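Long-range contacts in TRAP dicarboxylate transporter, DctP subunit (Chromohalobacter salexigens, PDB 4P1L), which binds D-glucuronate and probably delivers it to the permease of a tripartite ATP-independent periplasmic (TRAP) transport system: residues E75-G80 with K133-L138; N171-Q176 with Q301-Q306; N222-T227 with V285-V290. All coordinates share one frame; numbering follows the deposited sequence. Where two conformers were deposited one is given.

In the fold
The three contacts lie around the D-glucuronate site without forming it. Interaction 1 ties the end of helix 70-78 to the start of strand 135-141, an edge strand of the five-stranded sheet; its T77 side chain is about 13 Å from the bound sugar acid. Interaction 2, with L173 about 14 Å from the ligand, joins helices 172-181 and 301-310 at the surface. Interaction 3 comes nearest, Y224 being about 9 Å from the ligand, and pairs two strands of the four-stranded sheet. Interactions 1 and 3 fall on opposite sides of the chain's centre, their own centres 37 Å apart. Both segments of interaction 3 lie in the sequence between those of interaction 2.

Interaction 1: residues E75-G80 with K133-L138; sequences EQTRSG and KNLIVL
R78 lays most of its side chain against K133 and L135, and its NE makes the shorter of two hydrogen bonds here, 2.9 Å to K133 O. The oxygen sits at the edge of the guanidinium, close to its plane, and the N-H points at it with an angle of 148°. The arginine chain bends at chi3 (63°) after an extended start, which turns NE back toward that carbonyl while CG rests on the branch carbon of L135, 3.8 Å from its CG. Beyond the carbonyl, R78 and K133 run side by side in the same direction, with the aliphatic part of the lysine beside NH2 and the two charged ends separated by 5.0 Å from R78 NH2 to K133 NZ.

L135 crosses both helix residues at about a right angle. Its CD2 presses on T77 CG2 at 3.4 Å, tight for two methyls, and the hydroxyl of T77 is turned back to A73 O in its own helix. N134 adds a second bond: its ND2 reaches R78 O at 3.2 Å, the carbonyl lying somewhat out of the amide plane.

Both segments leave helices here. G80 and N134, each with positive phi, end their helices in Schellman motifs, so the last turn of helix 70-78 meets the turn that leads from helix 121-132 into strand 135-141. The chemistry implies a two-way exchange, in which each segment offers a backbone carbonyl near its helix end to a side-chain N-H of the other, beside the T77-L135 methyl contact.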
loop_
_atom_site.group_PDB
_atom_site.type_symbol
_atom_site.label_atom_id
_atom_site.label_comp_id
_atom_site.label_asym_id
_atom_site.label_seq_id
_atom_site.Cartn_x
_atom_site.Cartn_y
_atom_site.Cartn_z
ATOM N N GLU A 75 -15.032 -3.374 -1.528
ATOM C CA GLU A 75 -16.367 -3.938 -1.388
ATOM C C GLU A 75 -16.974 -4.347 -2.732
ATOM O O GLU A 75 -17.502 -5.439 -2.865
ATOM C CB GLU A 75 -17.279 -2.923 -0.699
ATOM C CG GLU A 75 -18.691 -3.411 -0.437
ATOM C CD GLU A 75 -19.467 -2.472 0.504
ATOM O OE1 GLU A 75 -19.188 -1.243 0.511
ATOM O OE2 GLU A 75 -20.348 -2.968 1.248
ATOM N N GLN A 76 -16.889 -3.461 -3.721
ATOM C CA GLN A 76 -17.434 -3.725 -5.037
ATOM C C GLN A 76 -16.721 -4.891 -5.706
ATOM O O GLN A 76 -17.327 -5.610 -6.478
ATOM C CB GLN A 76 -17.295 -2.501 -5.942
ATOM C CG GLN A 76 -18.147 -1.306 -5.588
ATOM C CD GLN A 76 -17.895 -0.160 -6.552
ATOM O OE1 GLN A 76 -18.247 -0.235 -7.737
ATOM N NE2 GLN A 76 -17.244 0.890 -6.064
ATOM N N THR A 77 -15.427 -5.062 -5.423
ATOM C CA THR A 77 -14.682 -6.169 -6.031
ATOM C C THR A 77 -15.026 -7.506 -5.368
ATOM O O THR A 77 -15.170 -8.535 -6.042
ATOM C CB THR A 77 -13.154 -5.908 -5.993
ATOM O OG1 THR A 77 -12.874 -4.644 -6.592
ATOM C CG2 THR A 77 -12.422 -6.987 -6.783
ATOM N N ARG A 78 -15.172 -7.511 -4.047
ATOM C CA ARG A 78 -15.609 -8.733 -3.357
ATOM C C ARG A 78 -16.946 -9.251 -3.867
ATOM O O ARG A 78 -17.176 -10.453 -3.887
ATOM C CB ARG A 78 -15.707 -8.506 -1.857
ATOM C CG ARG A 78 -14.344 -8.274 -1.211
ATOM C CD ARG A 78 -14.478 -7.996 0.265
ATOM N NE ARG A 78 -15.036 -9.125 0.994
ATOM C CZ ARG A 78 -15.708 -9.017 2.138
ATOM N NH1 ARG A 78 -15.897 -7.829 2.699
ATOM N NH2 ARG A 78 -16.183 -10.097 2.726
ATOM N N SER A 79 -17.835 -8.345 -4.255
ATOM C CA SER A 79 -19.181 -8.738 -4.629
ATOM C C SER A 79 -19.259 -8.978 -6.137
ATOM O O SER A 79 -20.270 -9.437 -6.640
ATOM C CB SER A 79 -20.200 -7.683 -4.168
ATOM O OG SER A 79 -20.123 -6.506 -4.936
ATOM N N GLY A 80 -18.184 -8.656 -6.855
ATOM C CA GLY A 80 -18.113 -8.923 -8.277
ATOM C C GLY A 80 -18.659 -7.799 -9.134
ATOM O O GLY A 80 -18.763 -7.958 -10.345
ATOM N N LYS A 133 -12.245 -14.146 1.432
ATOM C CA LYS A 133 -13.112 -12.967 1.356
ATOM C C LYS A 133 -13.408 -12.551 -0.089
ATOM O O LYS A 133 -13.693 -11.376 -0.348
ATOM C CB LYS A 133 -12.470 -11.792 2.087
ATOM C CG LYS A 133 -12.146 -12.087 3.558
ATOM C CD LYS A 133 -13.384 -12.187 4.417
ATOM C CE LYS A 133 -13.016 -12.481 5.856
ATOM N NZ LYS A 133 -14.237 -12.454 6.696
ATOM N N ASN A 134 -13.296 -13.511 -1.013
ATOM C CA ASN A 134 -13.732 -13.350 -2.409
ATOM C C ASN A 134 -12.805 -12.539 -3.291
ATOM O O ASN A 134 -13.228 -12.054 -4.337
ATOM C CB ASN A 134 -15.125 -12.713 -2.506
ATOM C CG ASN A 134 -16.244 -13.691 -2.283
ATOM O OD1 ASN A 134 -16.037 -14.899 -2.179
ATOM N ND2 ASN A 134 -17.462 -13.164 -2.239
ATOM N N LEU A 135 -11.549 -12.404 -2.895
ATOM C CA LEU A 135 -10.552 -11.737 -3.731
ATOM C C LEU A 135 -9.429 -12.704 -4.093
ATOM O O LEU A 135 -8.801 -13.308 -3.209
ATOM C CB LEU A 135 -9.989 -10.513 -3.002
ATOM C CG LEU A 135 -10.997 -9.395 -2.689
ATOM C CD1 LEU A 135 -10.385 -8.343 -1.756
ATOM C CD2 LEU A 135 -11.523 -8.731 -3.964
ATOM N N ILE A 136 -9.176 -12.843 -5.401
ATOM C CA ILE A 136 -8.169 -13.766 -5.881
ATOM C C ILE A 136 -6.898 -12.990 -6.246
ATOM O O ILE A 136 -6.891 -12.219 -7.200
ATOM C CB ILE A 136 -8.663 -14.556 -7.095
ATOM C CG1 ILE A 136 -10.019 -15.218 -6.795
ATOM C CG2 ILE A 136 -7.617 -15.552 -7.516
ATOM C CD1 ILE A 136 -10.017 -16.137 -5.558
ATOM N N VAL A 137 -5.842 -13.171 -5.460
ATOM C CA VAL A 137 -4.598 -12.418 -5.671
ATOM C C VAL A 137 -3.771 -13.090 -6.741
ATOM O O VAL A 137 -3.486 -14.296 -6.657
ATOM C CB VAL A 137 -3.745 -12.339 -4.396
ATOM C CG1 VAL A 137 -2.393 -11.713 -4.718
ATOM C CG2 VAL A 137 -4.454 -11.543 -3.321
ATOM N N LEU A 138 -3.394 -12.314 -7.760
ATOM C CA LEU A 138 -2.626 -12.833 -8.868
ATOM C C LEU A 138 -1.146 -12.452 -8.788
ATOM O O LEU A 138 -0.291 -13.160 -9.301
ATOM C CB LEU A 138 -3.195 -12.312 -10.183
ATOM C CG LEU A 138 -4.668 -12.644 -10.442
ATOM C CD1 LEU A 138 -5.039 -12.233 -11.849
ATOM C CD2 LEU A 138 -4.921 -14.122 -10.225
#

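Interaction 2: residues N171-Q176 with Q301-Q306; sequences NDLYVQ and QPIYDQ
Q176 stretches out toward helix 301-310 with its CG on the far side of CB from the backbone N (chi1 -154°) and the rest of the chain fully extended, and this lays its flat end along I303. The two side chains slide past each other in opposite directions, with Q176 CD 3.6 Å from I303 CG1. I303 carries its CG2 branch anti to its own N, and that methyl meets L173 CD2 at 3.6 Å, one turn back along helix 172-181. I303 thus faces both, its CG2 on the leucine methyl and its CG1 on the glutamine stem.

The amide of Q176 uses both of its ends. NE2 approaches Q306 OE1 at 2.8 Å, but the bond is weak because the N-H points well off the oxygen (125°); the two amide planes stand 44° apart. In the Q306 conformer given, one of two, its NE2 bonds to E310. On the other end, a water donates to Q176 OE1 at 3.0 Å and to I303 O at 2.8 Å, linking the side chain to the opposing backbone. Without the amide, as with an alanine here, the bridging water is likely to lose one of its two acceptors and a gap to open beside I303.

Helix 172-181 starts one turn earlier, where N171 acts as N-cap, its OD1 accepting from L173 N at 3.0 Å. The arrangement is that of a surface helix-helix contact: two short segments, roughly antiparallel with 145° between their directions and axes 10.7 Å apart, joined by the buried I303, which meets L173 and the stem of Q176, with the Q176-Q306 amide pair beside it.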
loop_
_atom_site.group_PDB
_atom_site.type_symbol
_atom_site.label_atom_id
_atom_site.label_comp_id
_atom_site.label_asym_id
_atom_site.label_seq_id
_atom_site.Cartn_x
_atom_site.Cartn_y
_atom_site.Cartn_z
ATOM N N ASN A 171 -7.091 2.357 9.072
ATOM C CA ASN A 171 -6.784 1.150 9.798
ATOM C C ASN A 171 -6.382 1.620 11.203
ATOM O O ASN A 171 -5.512 2.473 11.366
ATOM C CB ASN A 171 -5.659 0.399 9.117
ATOM C CG ASN A 171 -5.382 -0.943 9.748
ATOM O OD1 ASN A 171 -5.452 -1.117 10.967
ATOM N ND2 ASN A 171 -5.067 -1.916 8.906
ATOM N N ASP A 172 -7.057 1.091 12.215
ATOM C CA ASP A 172 -6.845 1.540 13.591
ATOM C C ASP A 172 -5.374 1.393 14.003
ATOM O O ASP A 172 -4.890 2.136 14.857
ATOM C CB ASP A 172 -7.696 0.720 14.578
ATOM C CG ASP A 172 -9.184 1.021 14.487
ATOM O OD1 ASP A 172 -9.567 1.965 13.767
ATOM O OD2 ASP A 172 -9.961 0.315 15.166
ATOM N N LEU A 173 -4.674 0.427 13.418
ATOM C CA LEU A 173 -3.265 0.230 13.737
ATOM C C LEU A 173 -2.440 1.487 13.488
ATOM O O LEU A 173 -1.473 1.749 14.224
ATOM C CB LEU A 173 -2.641 -0.924 12.941
ATOM C CG LEU A 173 -2.965 -2.326 13.442
ATOM C CD1 LEU A 173 -2.421 -3.407 12.517
ATOM C CD2 LEU A 173 -2.403 -2.535 14.848
ATOM N N TYR A 174 -2.804 2.237 12.453
ATOM C CA TYR A 174 -2.089 3.483 12.102
ATOM C C TYR A 174 -2.321 4.602 13.115
ATOM O O TYR A 174 -1.454 5.414 13.344
ATOM C CB TYR A 174 -2.467 3.980 10.697
ATOM C CG TYR A 174 -2.307 2.934 9.615
ATOM C CD1 TYR A 174 -1.322 1.961 9.708
ATOM C CD2 TYR A 174 -3.163 2.908 8.521
ATOM C CE1 TYR A 174 -1.174 0.983 8.717
ATOM C CE2 TYR A 174 -3.045 1.940 7.541
ATOM C CZ TYR A 174 -2.061 0.975 7.637
ATOM O OH TYR A 174 -1.930 0.025 6.641
ATOM N N VAL A 175 -3.518 4.673 13.687
ATOM C CA VAL A 175 -3.753 5.636 14.767
ATOM C C VAL A 175 -2.919 5.238 15.993
ATOM O O VAL A 175 -2.271 6.080 16.635
ATOM C CB VAL A 175 -5.247 5.716 15.101
ATOM C CG1 VAL A 175 -5.502 6.648 16.306
ATOM C CG2 VAL A 175 -6.027 6.152 13.882
ATOM N N GLN A 176 -2.923 3.946 16.318
ATOM C CA GLN A 176 -2.107 3.467 17.410
ATOM C C GLN A 176 -0.643 3.798 17.133
ATOM O O GLN A 176 0.088 4.239 18.036
ATOM C CB GLN A 176 -2.325 1.968 17.642
ATOM C CG GLN A 176 -2.045 1.534 19.041
ATOM C CD GLN A 176 -2.269 0.050 19.241
ATOM O OE1 GLN A 176 -2.579 -0.685 18.286
ATOM N NE2 GLN A 176 -2.076 -0.410 20.478
ATOM N N GLN A 301 6.212 -1.660 20.342
ATOM C CA GLN A 301 6.015 -2.930 21.049
ATOM C C GLN A 301 4.577 -3.195 21.537
ATOM O O GLN A 301 4.053 -4.308 21.363
ATOM C CB GLN A 301 6.993 -3.040 22.228
ATOM C CG GLN A 301 7.044 -4.448 22.835
ATOM C CD GLN A 301 7.582 -5.473 21.853
ATOM O OE1 GLN A 301 8.676 -5.321 21.310
ATOM N NE2 GLN A 301 6.801 -6.517 21.603
ATOM N N PRO A 302 3.918 -2.183 22.129
ATOM C CA PRO A 302 2.559 -2.419 22.628
ATOM C C PRO A 302 1.604 -2.784 21.513
ATOM O O PRO A 302 0.636 -3.509 21.748
ATOM C CB PRO A 302 2.153 -1.059 23.225
ATOM C CG PRO A 302 3.453 -0.397 23.558
ATOM C CD PRO A 302 4.413 -0.839 22.496
ATOM N N ILE A 303 1.870 -2.278 20.307
ATOM C CA ILE A 303 1.044 -2.589 19.147
ATOM C C ILE A 303 1.151 -4.084 18.810
ATOM O O ILE A 303 0.147 -4.776 18.572
ATOM C CB ILE A 303 1.419 -1.693 17.944
ATOM C CG1 ILE A 303 1.197 -0.225 18.332
ATOM C CG2 ILE A 303 0.574 -2.033 16.758
ATOM C CD1 ILE A 303 1.542 0.783 17.214
ATOM N N TYR A 304 2.373 -4.588 18.816
ATOM C CA TYR A 304 2.602 -5.992 18.518
ATOM C C TYR A 304 2.006 -6.870 19.621
ATOM O O TYR A 304 1.352 -7.867 19.332
ATOM C CB TYR A 304 4.102 -6.274 18.378
ATOM C CG TYR A 304 4.724 -5.909 17.037
ATOM C CD1 TYR A 304 4.970 -4.593 16.677
ATOM C CD2 TYR A 304 5.095 -6.905 16.148
ATOM C CE1 TYR A 304 5.572 -4.281 15.446
ATOM C CE2 TYR A 304 5.684 -6.610 14.925
ATOM C CZ TYR A 304 5.910 -5.308 14.575
ATOM O OH TYR A 304 6.527 -5.024 13.382
ATOM N N ASP A 305 2.241 -6.498 20.884
ATOM C CA ASP A 305 1.733 -7.275 22.012
ATOM C C ASP A 305 0.196 -7.400 21.960
ATOM O O ASP A 305 -0.371 -8.500 22.145
ATOM C CB ASP A 305 2.129 -6.630 23.350
ATOM C CG ASP A 305 3.621 -6.649 23.621
ATOM O OD1 ASP A 305 4.389 -7.331 22.919
ATOM O OD2 ASP A 305 4.025 -5.952 24.575
ATOM N N GLN A 306 -0.471 -6.271 21.704
ATOM C CA GLN A 306 -1.926 -6.239 21.693
ATOM C C GLN A 306 -2.416 -7.063 20.511
ATOM O O GLN A 306 -3.408 -7.756 20.609
ATOM C CB GLN A 306 -2.468 -4.792 21.609
ATOM C CG GLN A 306 -3.970 -4.695 21.281
ATOM C CD GLN A 306 -4.474 -3.279 20.988
ATOM O OE1 GLN A 306 -3.893 -2.295 21.445
ATOM N NE2 GLN A 306 -5.551 -3.176 20.197
HETATM O O HOH W 1 -2.409 -3.669 18.386
#

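Interaction 3: residues N222-T227 with V285-V290; sequences NYYSLT and VKINEV
S225 and N288 face each other across two neighbouring strands, and the serine hydroxyl donates to N288 OD1 at 2.7 Å, in the carbonyl plane and on a lone pair. With chi1 at 70°, N288 holds its CG between its own N and carbonyl carbon, which stands the amide up beside the serine. On the same face Y223 and K286 run side by side, the lysine CD 3.5 Å from CE1 of the tyrosine ring; a water bonded to Y223 OH has a weak bond to the ammonium as well. The other face carries Y224 and I287, and past them L226 CD1 touches I287 CG2 at 3.9 Å.

Beneath these side chains is a parallel ladder. K286 N bonds to N222 O and Y224 N to K286 O, then N288 N to Y224 O and L226 N to N288 O, all between 2.8 and 3.0 Å. Strand 286-288 lies at one edge of the four-stranded mixed sheet; between strand 223-230 and it, the chain visits the five-stranded sheet as strand 234-239 and returns through helices 240-245 and 248-282. Where the pairing stops, L226 centres an inverse gamma turn, and a water takes over, donating to L226 O and E289 OE1 and accepting from V290 N.

Farther out, V155 bonds through its backbone to both S225 OG and N288 ND2, fixing the pair from one side. Across the sheet, Y224 stacks on Y209 and gives its OH a partner in N207 O; N207 itself binds D-glucuronate. I280 of helix 248-282 packs against V285 and I287.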
loop_
_atom_site.group_PDB
_atom_site.type_symbol
_atom_site.label_atom_id
_atom_site.label_comp_id
_atom_site.label_asym_id
_atom_site.label_seq_id
_atom_site.Cartn_x
_atom_site.Cartn_y
_atom_site.Cartn_z
ATOM N N ASN A 222 6.507 20.571 3.494
ATOM C CA ASN A 222 7.871 20.702 2.977
ATOM C C ASN A 222 8.930 19.850 3.688
ATOM O O ASN A 222 10.055 19.759 3.205
ATOM C CB ASN A 222 8.298 22.187 3.051
ATOM C CG ASN A 222 9.378 22.560 2.014
ATOM O OD1 ASN A 222 9.203 22.348 0.815
ATOM N ND2 ASN A 222 10.483 23.123 2.478
ATOM N N TYR A 223 8.577 19.238 4.823
ATOM C CA TYR A 223 9.520 18.448 5.613
ATOM C C TYR A 223 9.159 16.995 5.444
ATOM O O TYR A 223 8.043 16.600 5.742
ATOM C CB TYR A 223 9.429 18.790 7.094
ATOM C CG TYR A 223 9.755 20.244 7.370
ATOM C CD1 TYR A 223 11.070 20.673 7.491
ATOM C CD2 TYR A 223 8.745 21.189 7.451
ATOM C CE1 TYR A 223 11.360 22.007 7.727
ATOM C CE2 TYR A 223 9.032 22.537 7.674
ATOM C CZ TYR A 223 10.341 22.933 7.805
ATOM O OH TYR A 223 10.641 24.262 8.035
ATOM N N TYR A 224 10.105 16.203 4.963
ATOM C CA TYR A 224 9.902 14.780 4.796
ATOM C C TYR A 224 10.967 14.113 5.645
ATOM O O TYR A 224 12.158 14.347 5.444
ATOM C CB TYR A 224 10.050 14.425 3.315
ATOM C CG TYR A 224 9.661 13.014 2.918
ATOM C CD1 TYR A 224 10.575 11.965 2.961
ATOM C CD2 TYR A 224 8.374 12.731 2.468
ATOM C CE1 TYR A 224 10.207 10.665 2.579
ATOM C CE2 TYR A 224 8.003 11.443 2.100
ATOM C CZ TYR A 224 8.910 10.413 2.163
ATOM O OH TYR A 224 8.537 9.136 1.742
ATOM N N SER A 225 10.539 13.289 6.593
ATOM C CA SER A 225 11.478 12.679 7.551
ATOM C C SER A 225 11.389 11.164 7.411
ATOM O O SER A 225 10.309 10.601 7.540
ATOM C CB SER A 225 11.130 13.105 8.960
ATOM O OG SER A 225 11.188 14.524 9.144
ATOM N N LEU A 226 12.536 10.514 7.195
ATOM C CA LEU A 226 12.578 9.126 6.744
ATOM C C LEU A 226 12.396 8.100 7.865
ATOM O O LEU A 226 13.269 7.248 8.152
ATOM C CB LEU A 226 13.878 8.890 5.957
ATOM C CG LEU A 226 13.889 9.558 4.580
ATOM C CD1 LEU A 226 15.296 9.725 4.013
ATOM C CD2 LEU A 226 13.052 8.737 3.615
ATOM N N THR A 227 11.227 8.152 8.484
ATOM C CA THR A 227 10.830 7.124 9.433
ATOM C C THR A 227 10.713 5.708 8.827
ATOM O O THR A 227 10.970 4.743 9.533
ATOM C CB THR A 227 9.514 7.509 10.103
ATOM O OG1 THR A 227 8.567 7.907 9.096
ATOM C CG2 THR A 227 9.738 8.640 11.124
ATOM N N VAL A 285 12.094 20.848 -1.089
ATOM C CA VAL A 285 11.706 20.014 0.044
ATOM C C VAL A 285 12.916 19.709 0.899
ATOM O O VAL A 285 14.026 19.453 0.394
ATOM C CB VAL A 285 10.997 18.706 -0.424
ATOM C CG1 VAL A 285 10.802 17.730 0.729
ATOM C CG2 VAL A 285 9.649 19.039 -1.051
ATOM N N LYS A 286 12.698 19.749 2.209
ATOM C CA LYS A 286 13.720 19.424 3.170
ATOM C C LYS A 286 13.539 17.978 3.634
ATOM O O LYS A 286 12.565 17.639 4.335
ATOM C CB LYS A 286 13.628 20.385 4.343
ATOM C CG LYS A 286 13.808 21.848 3.910
ATOM C CD LYS A 286 13.482 22.818 5.036
ATOM C CE LYS A 286 13.595 24.286 4.596
ATOM N NZ LYS A 286 12.930 25.210 5.581
ATOM N N ILE A 287 14.467 17.126 3.198
ATOM C CA ILE A 287 14.452 15.714 3.547
ATOM C C ILE A 287 15.513 15.434 4.596
ATOM O O ILE A 287 16.654 15.861 4.453
ATOM C CB ILE A 287 14.777 14.816 2.334
ATOM C CG1 ILE A 287 13.762 15.043 1.208
ATOM C CG2 ILE A 287 14.760 13.339 2.744
ATOM C CD1 ILE A 287 14.069 14.276 -0.060
ATOM N N ASN A 288 15.137 14.712 5.652
ATOM C CA ASN A 288 16.095 14.301 6.673
ATOM C C ASN A 288 15.920 12.852 7.051
ATOM O O ASN A 288 14.794 12.383 7.202
ATOM C CB ASN A 288 16.003 15.163 7.959
ATOM C CG ASN A 288 14.723 14.908 8.759
ATOM O OD1 ASN A 288 13.631 15.298 8.347
ATOM N ND2 ASN A 288 14.863 14.282 9.917
ATOM N N GLU A 289 17.039 12.142 7.189
ATOM C CA GLU A 289 17.052 10.852 7.846
ATOM C C GLU A 289 16.720 11.187 9.303
ATOM O O GLU A 289 17.104 12.252 9.802
ATOM C CB GLU A 289 18.436 10.184 7.766
ATOM C CG GLU A 289 18.982 10.006 6.344
ATOM C CD GLU A 289 18.319 8.845 5.598
ATOM O OE1 GLU A 289 17.497 8.092 6.195
ATOM O OE2 GLU A 289 18.634 8.678 4.406
ATOM N N VAL A 290 16.018 10.294 9.976
ATOM C CA VAL A 290 15.789 10.437 11.403
ATOM C C VAL A 290 17.040 10.018 12.151
ATOM O O VAL A 290 17.938 9.398 11.584
ATOM C CB VAL A 290 14.552 9.641 11.921
ATOM C CG1 VAL A 290 13.269 10.131 11.239
ATOM C CG2 VAL A 290 14.712 8.123 11.740
HETATM O O HOH W 2 9.592 25.659 5.666
HETATM O O HOH W 3 15.946 7.639 8.494
#